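Local coordinates for MIP07328p (Drosophila melanogaster, PDB 6FKK), which probably acts as a repellent axon guidance cue in cell-cell signalling, binding semaphorin receptors through its extracellular region, to which this chain belongs, at residues P195-A200 with F209-L214; K223-R228 with F267-A272. One frame throughout, in Å; residues are numbered along the deposited sequence.

Interaction 1: P195-A200 with F209-L214; sequences PDFVGA and FFFREL. With NAG (2-acetamido-2-deoxy-beta-D-glucopyranose), chain E.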
ATOM      1  N   PRO A 195     -15.391  -5.658  -2.797  1.00 47.25           N
ATOM      2  CA  PRO A 195     -14.005  -5.409  -2.396  1.00 44.57           C
ATOM      3  C   PRO A 195     -13.672  -3.928  -2.313  1.00 39.57           C
ATOM      4  O   PRO A 195     -14.213  -3.094  -3.042  1.00 58.46           O
ATOM      5  CB  PRO A 195     -13.201  -6.083  -3.510  1.00 45.11           C
ATOM      6  CG  PRO A 195     -14.056  -5.891  -4.716  1.00 37.49           C
ATOM      7  CD  PRO A 195     -15.492  -5.955  -4.236  1.00 46.63           C
ATOM      8  N   ASP A 196     -12.760  -3.612  -1.395  1.00 49.99           N
ATOM      9  CA  ASP A 196     -12.144  -2.293  -1.290  1.00 36.34           C
ATOM     10  C   ASP A 196     -10.654  -2.477  -1.543  1.00 34.42           C
ATOM     11  O   ASP A 196      -9.950  -3.068  -0.717  1.00 46.70           O
ATOM     12  CB  ASP A 196     -12.400  -1.659   0.078  1.00 53.93           C
ATOM     13  CG  ASP A 196     -13.863  -1.323   0.308  1.00 76.42           C
ATOM     14  OD1 ASP A 196     -14.693  -1.586  -0.588  1.00 93.94           O
ATOM     15  OD2 ASP A 196     -14.185  -0.793   1.392  1.00 84.65           O
ATOM     16  N   PHE A 197     -10.179  -1.989  -2.685  1.00 49.12           N
ATOM     17  CA  PHE A 197      -8.800  -2.212  -3.089  1.00 37.06           C
ATOM     18  C   PHE A 197      -7.864  -1.222  -2.407  1.00 42.85           C
ATOM     19  O   PHE A 197      -8.215  -0.063  -2.168  1.00 55.88           O
ATOM     20  CB  PHE A 197      -8.664  -2.106  -4.607  1.00 34.18           C
ATOM     21  CG  PHE A 197      -9.502  -3.099  -5.359  1.00 44.72           C
ATOM     22  CD1 PHE A 197      -9.013  -4.362  -5.645  1.00 43.79           C
ATOM     23  CD2 PHE A 197     -10.782  -2.772  -5.777  1.00 45.40           C
ATOM     24  CE1 PHE A 197      -9.781  -5.280  -6.334  1.00 50.21           C
ATOM     25  CE2 PHE A 197     -11.556  -3.686  -6.467  1.00 52.10           C
ATOM     26  CZ  PHE A 197     -11.055  -4.942  -6.746  1.00 50.98           C
ATOM     27  N   VAL A 198      -6.657  -1.694  -2.095  1.00 50.06           N
ATOM     28  CA  VAL A 198      -5.661  -0.884  -1.403  1.00 42.10           C
ATOM     29  C   VAL A 198      -4.351  -0.766  -2.167  1.00 46.50           C
ATOM     30  O   VAL A 198      -3.491   0.030  -1.761  1.00 54.18           O
ATOM     31  CB  VAL A 198      -5.386  -1.416   0.022  1.00 45.91           C
ATOM     32  CG1 VAL A 198      -6.686  -1.595   0.796  1.00 41.93           C
ATOM     33  CG2 VAL A 198      -4.601  -2.716  -0.037  1.00 53.86           C
ATOM     34  N   GLY A 199      -4.157  -1.522  -3.245  1.00 37.17           N
ATOM     35  CA  GLY A 199      -2.922  -1.411  -4.000  1.00 33.14           C
ATOM     36  C   GLY A 199      -2.738  -2.445  -5.090  1.00 41.58           C
ATOM     37  O   GLY A 199      -3.410  -3.481  -5.104  1.00 41.14           O
ATOM     38  N   ALA A 200      -1.819  -2.170  -6.014  1.00 44.06           N
ATOM     39  CA  ALA A 200      -1.513  -3.074  -7.112  1.00 39.50           C
ATOM     40  C   ALA A 200      -0.024  -2.998  -7.409  1.00 41.66           C
ATOM     41  O   ALA A 200       0.520  -1.903  -7.576  1.00 62.15           O
ATOM     42  CB  ALA A 200      -2.327  -2.727  -8.364  1.00 40.04           C
ATOM     43  N   PHE A 209      -2.828  -7.706  -6.893  1.00 31.29           N
ATOM     44  CA  PHE A 209      -3.786  -6.768  -6.327  1.00 33.97           C
ATOM     45  C   PHE A 209      -4.031  -7.112  -4.866  1.00 43.68           C
ATOM     46  O   PHE A 209      -4.131  -8.289  -4.505  1.00 54.63           O
ATOM     47  CB  PHE A 209      -5.114  -6.790  -7.095  1.00 32.14           C
ATOM     48  CG  PHE A 209      -4.993  -6.356  -8.527  1.00 53.06           C
ATOM     49  CD1 PHE A 209      -4.656  -7.268  -9.512  1.00 47.03           C
ATOM     50  CD2 PHE A 209      -5.219  -5.037  -8.887  1.00 40.53           C
ATOM     51  CE1 PHE A 209      -4.543  -6.876 -10.830  1.00 44.09           C
ATOM     52  CE2 PHE A 209      -5.107  -4.638 -10.204  1.00 40.26           C
ATOM     53  CZ  PHE A 209      -4.768  -5.558 -11.177  1.00 56.46           C
ATOM     54  N   PHE A 210      -4.128  -6.084  -4.028  1.00 30.34           N
ATOM     55  CA  PHE A 210      -4.366  -6.249  -2.601  1.00 29.89           C
ATOM     56  C   PHE A 210      -5.655  -5.534  -2.227  1.00 41.78           C
ATOM     57  O   PHE A 210      -5.843  -4.364  -2.578  1.00 54.33           O
ATOM     58  CB  PHE A 210      -3.190  -5.710  -1.782  1.00 29.40           C
ATOM     59  CG  PHE A 210      -1.902  -6.449  -2.017  1.00 46.84           C
ATOM     60  CD1 PHE A 210      -1.091  -6.129  -3.094  1.00 41.17           C
ATOM     61  CD2 PHE A 210      -1.508  -7.469  -1.167  1.00 46.57           C
ATOM     62  CE1 PHE A 210       0.091  -6.809  -3.315  1.00 50.17           C
ATOM     63  CE2 PHE A 210      -0.326  -8.152  -1.383  1.00 38.99           C
ATOM     64  CZ  PHE A 210       0.474  -7.821  -2.459  1.00 52.53           C
ATOM     65  N   PHE A 211      -6.537  -6.237  -1.519  1.00 30.92           N
ATOM     66  CA  PHE A 211      -7.849  -5.695  -1.195  1.00 31.35           C
ATOM     67  C   PHE A 211      -8.450  -6.491  -0.045  1.00 39.16           C
ATOM     68  O   PHE A 211      -7.964  -7.563   0.321  1.00 45.20           O
ATOM     69  CB  PHE A 211      -8.780  -5.723  -2.412  1.00 35.96           C
ATOM     70  CG  PHE A 211      -9.066  -7.107  -2.929  1.00 41.64           C
ATOM     71  CD1 PHE A 211      -8.204  -7.718  -3.826  1.00 32.01           C
ATOM     72  CD2 PHE A 211     -10.201  -7.793  -2.523  1.00 47.25           C
ATOM     73  CE1 PHE A 211      -8.464  -8.989  -4.304  1.00 32.82           C
ATOM     74  CE2 PHE A 211     -10.467  -9.064  -2.998  1.00 33.50           C
ATOM     75  CZ  PHE A 211      -9.598  -9.663  -3.890  1.00 45.37           C
ATOM     76  N   ARG A 212      -9.522  -5.942   0.520  1.00 51.22           N
ATOM     77  CA  ARG A 212     -10.338  -6.619   1.514  1.00 44.60           C
ATOM     78  C   ARG A 212     -11.737  -6.810   0.947  1.00 48.42           C
ATOM     79  O   ARG A 212     -12.223  -5.984   0.168  1.00 59.50           O
ATOM     80  CB  ARG A 212     -10.396  -5.829   2.826  1.00 33.36           C
ATOM     81  CG  ARG A 212     -10.923  -4.414   2.674  1.00 33.97           C
ATOM     82  CD  ARG A 212     -10.853  -3.651   3.990  1.00 45.50           C
ATOM     83  NE  ARG A 212     -11.398  -2.301   3.872  1.00 53.16           N
ATOM     84  CZ  ARG A 212     -10.683  -1.236   3.522  1.00 53.40           C
ATOM     85  NH1 ARG A 212      -9.390  -1.365   3.257  1.00 45.12           N
ATOM     86  NH2 ARG A 212     -11.258  -0.043   3.438  1.00 47.64           N
ATOM     87  N   GLU A 213     -12.380  -7.909   1.330  1.00 46.62           N
ATOM     88  CA  GLU A 213     -13.674  -8.256   0.759  1.00 36.37           C
ATOM     89  C   GLU A 213     -14.439  -9.127   1.744  1.00 38.84           C
ATOM     90  O   GLU A 213     -13.884  -9.629   2.723  1.00 42.98           O
ATOM     91  CB  GLU A 213     -13.516  -8.980  -0.581  1.00 48.54           C
ATOM     92  CG  GLU A 213     -12.883 -10.357  -0.458  1.00 35.84           C
ATOM     93  CD  GLU A 213     -13.029 -11.188  -1.719  1.00 67.97           C
ATOM     94  OE1 GLU A 213     -12.327 -12.213  -1.841  1.00 67.08           O
ATOM     95  OE2 GLU A 213     -13.849 -10.815  -2.586  1.00 72.88           O
ATOM     96  N   LEU A 214     -15.728  -9.302   1.461  1.00 48.69           N
ATOM     97  CA  LEU A 214     -16.556 -10.205   2.242  1.00 48.02           C
ATOM     98  C   LEU A 214     -16.151 -11.651   1.986  1.00 53.62           C
ATOM     99  O   LEU A 214     -15.610 -11.993   0.931  1.00 60.50           O
ATOM    100  CB  LEU A 214     -18.033 -10.006   1.906  1.00 64.31           C
ATOM    101  CG  LEU A 214     -18.611  -8.627   2.230  1.00 61.28           C
ATOM    102  CD1 LEU A 214     -20.078  -8.549   1.826  1.00 45.40           C
ATOM    103  CD2 LEU A 214     -18.434  -8.300   3.707  1.00 43.43           C
TER
HETATM  104  C1  NAG E1014     -15.593   1.106  -3.702  1.00111.58           C
HETATM  105  C2  NAG E1014     -16.973   1.733  -3.424  1.00130.58           C
HETATM  106  C3  NAG E1014     -17.984   0.679  -2.966  1.00130.63           C
HETATM  107  C4  NAG E1014     -18.006  -0.505  -3.921  1.00144.43           C
HETATM  108  C5  NAG E1014     -16.597  -1.061  -4.066  1.00141.57           C
HETATM  109  C6  NAG E1014     -16.515  -2.224  -5.028  1.00158.52           C
HETATM  110  C7  NAG E1014     -16.527   2.637  -1.166  1.00144.20           C
HETATM  111  C8  NAG E1014     -16.488   3.878  -0.326  1.00135.37           C
HETATM  112  N2  NAG E1014     -16.876   2.811  -2.449  1.00144.18           N
HETATM  113  O3  NAG E1014     -19.276   1.272  -2.904  1.00119.74           O
HETATM  114  O4  NAG E1014     -18.868  -1.521  -3.421  1.00155.49           O
HETATM  115  O5  NAG E1014     -15.738  -0.031  -4.574  1.00114.25           O
HETATM  116  O6  NAG E1014     -17.672  -3.044  -4.949  1.00165.56           O
HETATM  117  O7  NAG E1014     -16.251   1.533  -0.702  1.00150.69           O
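The guanidinium of Arg-212 lies with one face over Asp-196, whose CB sits 3.8 Å above its plane, displaced toward the rim. Arg-212 CG stands between its own backbone N and carbonyl carbon (chi1 57°), and the extended chain beyond it leans the charged end over Asp-196 and Val-198. The carboxylate plane is turned 79° from the guanidinium, and Asp-196 OD2 lies well out of the guanidinium plane, 3.6 Å from Arg-212 NH2: a long salt bridge of charges alone. A leucine here would probably leave the Asp-196 carboxylate without its opposing charge. On the other face of the sheet Phe-197 and Phe-211 run side by side with oblique rings, CD1 of Phe-197 being 3.5 Å from CB of Phe-211. Pro-195 CB touches CD2 of the same Phe-211 ring, and Glu-213 CB lies at its edge, in plane. At the start of the strand, Pro-195 O comes 3.2 Å from C6 of an attached N-acetylglucosamine. Phe-210 O accepts a straight bond from Val-198 N (2.8 Å) and a weak one from Gly-199 N. Two residues opposite one make a classic beta bulge, set here in an antiparallel hairpin of the sema-domain beta-propeller.

Interaction 2: K223-R228 with F267-A272; sequences KAVYSR and FDEIQA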
ATOM      1  N   LYS A 223     -20.975 -12.103   7.474  1.00126.38           N
ATOM      2  CA  LYS A 223     -20.361 -10.897   6.920  1.00108.12           C
ATOM      3  C   LYS A 223     -19.059 -10.595   7.661  1.00 93.46           C
ATOM      4  O   LYS A 223     -18.949  -9.673   8.473  1.00 84.79           O
ATOM      5  CB  LYS A 223     -21.339  -9.732   6.966  1.00101.50           C
ATOM      6  CG  LYS A 223     -22.450  -9.870   5.941  1.00116.69           C
ATOM      7  CD  LYS A 223     -21.871 -10.285   4.592  1.00129.27           C
ATOM      8  CE  LYS A 223     -22.952 -10.704   3.610  1.00136.98           C
ATOM      9  NZ  LYS A 223     -22.370 -11.208   2.335  1.00136.62           N
ATOM     10  N   ALA A 224     -18.055 -11.409   7.356  1.00 92.39           N
ATOM     11  CA  ALA A 224     -16.698 -11.232   7.846  1.00 68.92           C
ATOM     12  C   ALA A 224     -15.815 -10.741   6.709  1.00 62.96           C
ATOM     13  O   ALA A 224     -15.888 -11.257   5.588  1.00 81.88           O
ATOM     14  CB  ALA A 224     -16.139 -12.541   8.403  1.00 53.09           C
ATOM     15  N   VAL A 225     -14.983  -9.752   6.997  1.00 52.43           N
ATOM     16  CA  VAL A 225     -14.069  -9.204   6.004  1.00 40.61           C
ATOM     17  C   VAL A 225     -12.737  -9.933   6.106  1.00 53.46           C
ATOM     18  O   VAL A 225     -12.187 -10.092   7.202  1.00 63.49           O
ATOM     19  CB  VAL A 225     -13.886  -7.691   6.197  1.00 46.11           C
ATOM     20  CG1 VAL A 225     -12.953  -7.137   5.138  1.00 58.82           C
ATOM     21  CG2 VAL A 225     -15.228  -6.988   6.145  1.00 50.81           C
ATOM     22  N   TYR A 226     -12.223 -10.383   4.964  1.00 53.36           N
ATOM     23  CA  TYR A 226     -10.902 -10.985   4.870  1.00 41.03           C
ATOM     24  C   TYR A 226     -10.048 -10.187   3.893  1.00 41.58           C
ATOM     25  O   TYR A 226     -10.559  -9.581   2.947  1.00 50.49           O
ATOM     26  CB  TYR A 226     -10.975 -12.450   4.411  1.00 36.73           C
ATOM     27  CG  TYR A 226     -11.513 -13.413   5.449  1.00 54.16           C
ATOM     28  CD1 TYR A 226     -11.546 -13.071   6.794  1.00 63.94           C
ATOM     29  CD2 TYR A 226     -11.978 -14.667   5.081  1.00 57.36           C
ATOM     30  CE1 TYR A 226     -12.038 -13.950   7.744  1.00 65.49           C
ATOM     31  CE2 TYR A 226     -12.470 -15.553   6.023  1.00 68.92           C
ATOM     32  CZ  TYR A 226     -12.498 -15.190   7.352  1.00 69.53           C
ATOM     33  OH  TYR A 226     -12.987 -16.071   8.292  1.00 74.40           O
ATOM     34  N   SER A 227      -8.740 -10.190   4.131  1.00 33.04           N
ATOM     35  CA  SER A 227      -7.787  -9.518   3.261  1.00 38.44           C
ATOM     36  C   SER A 227      -7.192 -10.521   2.283  1.00 42.65           C
ATOM     37  O   SER A 227      -6.839 -11.641   2.662  1.00 47.16           O
ATOM     38  CB  SER A 227      -6.679  -8.852   4.076  1.00 48.25           C
ATOM     39  OG  SER A 227      -7.219  -7.915   4.991  1.00 42.62           O
ATOM     40  N   ARG A 228      -7.083 -10.115   1.019  1.00 33.15           N
ATOM     41  CA  ARG A 228      -6.677 -11.015  -0.049  1.00 31.11           C
ATOM     42  C   ARG A 228      -5.551 -10.406  -0.870  1.00 42.62           C
ATOM     43  O   ARG A 228      -5.410  -9.183  -0.958  1.00 48.06           O
ATOM     44  CB  ARG A 228      -7.843 -11.340  -0.996  1.00 32.91           C
ATOM     45  CG  ARG A 228      -9.164 -11.659  -0.320  1.00 44.88           C
ATOM     46  CD  ARG A 228      -9.222 -13.086   0.187  1.00 33.72           C
ATOM     47  NE  ARG A 228     -10.603 -13.534   0.335  1.00 40.66           N
ATOM     48  CZ  ARG A 228     -10.960 -14.698   0.864  1.00 54.64           C
ATOM     49  NH1 ARG A 228     -10.033 -15.538   1.304  1.00 43.09           N
ATOM     50  NH2 ARG A 228     -12.242 -15.023   0.956  1.00 71.66           N
ATOM     51  N   PHE A 267      -5.907  -9.709  12.450  1.00 51.95           N
ATOM     52  CA  PHE A 267      -6.161  -8.381  11.898  1.00 44.54           C
ATOM     53  C   PHE A 267      -6.561  -8.611  10.444  1.00 48.19           C
ATOM     54  O   PHE A 267      -5.703  -8.789   9.575  1.00 51.80           O
ATOM     55  CB  PHE A 267      -4.933  -7.482  12.015  1.00 38.83           C
ATOM     56  CG  PHE A 267      -4.419  -7.320  13.420  1.00 45.22           C
ATOM     57  CD1 PHE A 267      -3.566  -8.262  13.973  1.00 41.67           C
ATOM     58  CD2 PHE A 267      -4.765  -6.211  14.177  1.00 36.43           C
ATOM     59  CE1 PHE A 267      -3.083  -8.112  15.259  1.00 37.30           C
ATOM     60  CE2 PHE A 267      -4.285  -6.057  15.466  1.00 39.79           C
ATOM     61  CZ  PHE A 267      -3.443  -7.009  16.007  1.00 37.97           C
ATOM     62  N   ASP A 268      -7.868  -8.620  10.181  1.00 42.11           N
ATOM     63  CA  ASP A 268      -8.394  -9.144   8.928  1.00 35.05           C
ATOM     64  C   ASP A 268      -8.692  -8.083   7.876  1.00 41.80           C
ATOM     65  O   ASP A 268      -9.040  -8.444   6.748  1.00 48.18           O
ATOM     66  CB  ASP A 268      -9.671  -9.949   9.193  1.00 48.01           C
ATOM     67  CG  ASP A 268      -9.385 -11.333   9.736  1.00 51.55           C
ATOM     68  OD1 ASP A 268      -8.368 -11.932   9.327  1.00 55.50           O
ATOM     69  OD2 ASP A 268     -10.181 -11.822  10.568  1.00 53.35           O
ATOM     70  N   GLU A 269      -8.570  -6.799   8.200  1.00 42.92           N
ATOM     71  CA  GLU A 269      -8.936  -5.726   7.275  1.00 37.05           C
ATOM     72  C   GLU A 269      -7.689  -4.928   6.908  1.00 44.91           C
ATOM     73  O   GLU A 269      -7.262  -4.045   7.659  1.00 48.76           O
ATOM     74  CB  GLU A 269     -10.015  -4.833   7.881  1.00 47.86           C
ATOM     75  CG  GLU A 269     -11.340  -5.545   8.105  1.00 60.77           C
ATOM     76  CD  GLU A 269     -12.461  -4.598   8.483  1.00 90.60           C
ATOM     77  OE1 GLU A 269     -12.169  -3.428   8.812  1.00101.35           O
ATOM     78  OE2 GLU A 269     -13.634  -5.022   8.445  1.00 98.82           O
ATOM     79  N   ILE A 270      -7.114  -5.236   5.744  1.00 35.50           N
ATOM     80  CA  ILE A 270      -5.947  -4.506   5.268  1.00 34.68           C
ATOM     81  C   ILE A 270      -6.347  -3.077   4.919  1.00 40.84           C
ATOM     82  O   ILE A 270      -7.478  -2.806   4.492  1.00 51.81           O
ATOM     83  CB  ILE A 270      -5.318  -5.234   4.065  1.00 30.20           C
ATOM     84  CG1 ILE A 270      -3.933  -4.670   3.751  1.00 40.43           C
ATOM     85  CG2 ILE A 270      -6.220  -5.144   2.846  1.00 30.45           C
ATOM     86  CD1 ILE A 270      -3.155  -5.518   2.771  1.00 29.09           C
ATOM     87  N   GLN A 271      -5.415  -2.145   5.115  1.00 45.51           N
ATOM     88  CA  GLN A 271      -5.729  -0.729   4.973  1.00 44.89           C
ATOM     89  C   GLN A 271      -4.774  -0.031   4.015  1.00 45.59           C
ATOM     90  O   GLN A 271      -5.161   0.930   3.341  1.00 59.90           O
ATOM     91  CB  GLN A 271      -5.700  -0.037   6.338  1.00 41.84           C
ATOM     92  CG  GLN A 271      -6.753  -0.532   7.316  1.00 45.88           C
ATOM     93  CD  GLN A 271      -8.160  -0.160   6.894  1.00 50.79           C
ATOM     94  OE1 GLN A 271      -8.381   0.891   6.292  1.00 46.28           O
ATOM     95  NE2 GLN A 271      -9.120  -1.024   7.203  1.00 62.27           N
ATOM     96  N   ALA A 272      -3.530  -0.499   3.949  1.00 43.95           N
ATOM     97  CA  ALA A 272      -2.523   0.117   3.096  1.00 35.71           C
ATOM     98  C   ALA A 272      -1.371  -0.854   2.892  1.00 40.96           C
ATOM     99  O   ALA A 272      -1.127  -1.733   3.723  1.00 51.98           O
ATOM    100  CB  ALA A 272      -2.001   1.427   3.695  1.00 39.03           C
TER
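In the beta-propeller of the sema domain, Ser-227 of strand 225-233 uses its hydroxyl to join the beginning of strand 265-279, with which its own strand does not pair. Ser-227 OG donates to Asp-268 O (2.6 Å) and accepts from Ile-270 N (2.8 Å), gripping two backbone groups that flank Glu-269. The acceptor is approached from well above its carbonyl plane, and the bond from Ile-270 is bent, at 137°. Ser-227 OG is anti to its own carbonyl carbon (chi1 -58°), which turns it toward the segment 267-272 and also against Ile-270 CB, 3.4 Å away. The short strand segments diverge by 52° and form no ladder. Both strands instead pair with strand 251-259, which lies between them, and Ser-227 has a backbone bond to Leu-255 there. Before the serine, Val-225 and Glu-269 cross at about a right angle, Val-225 CG1 meeting the aliphatic CG of Glu-269 at 3.7 Å. Val-225 O lies 3.2 Å from Asp-268 CB. Tyr-226 and Asp-268 point the same way, side by side, with Asp-268 OD2 near the ring plane at its edge, 4.0 Å from Tyr-226 CE1. The other carboxylate oxygen, OD1, forms a salt bridge with Arg-254, the same arginine that makes a cation-pi contact with the Tyr-226 ring.

How the interactions relate
Interactions 1 and 2 show how neighbouring strands pass a sheet onward: strand 206-214 closes the hairpin of the first contact and pairs antiparallel with strand 225-233, which carries the second. The centres lie about 8 Å apart. Probable backbone hydrogen bonds run from Arg-228 N to Phe-211 O (2.8 Å) and from Tyr-226 N to Glu-213 O (2.9 Å), and Glu-213 OE1 forms salt bridges with Lys-252 and with Arg-228. A weak hydrogen bond from Arg-212 NH1 to Ile-270 O ties interaction 1 directly to the far strand of interaction 2. Attached N-acetylglucosamine lies near both, against the start of strand 196-203 and about 7 Å from the Tyr-226 side chain; neither marks a binding pocket.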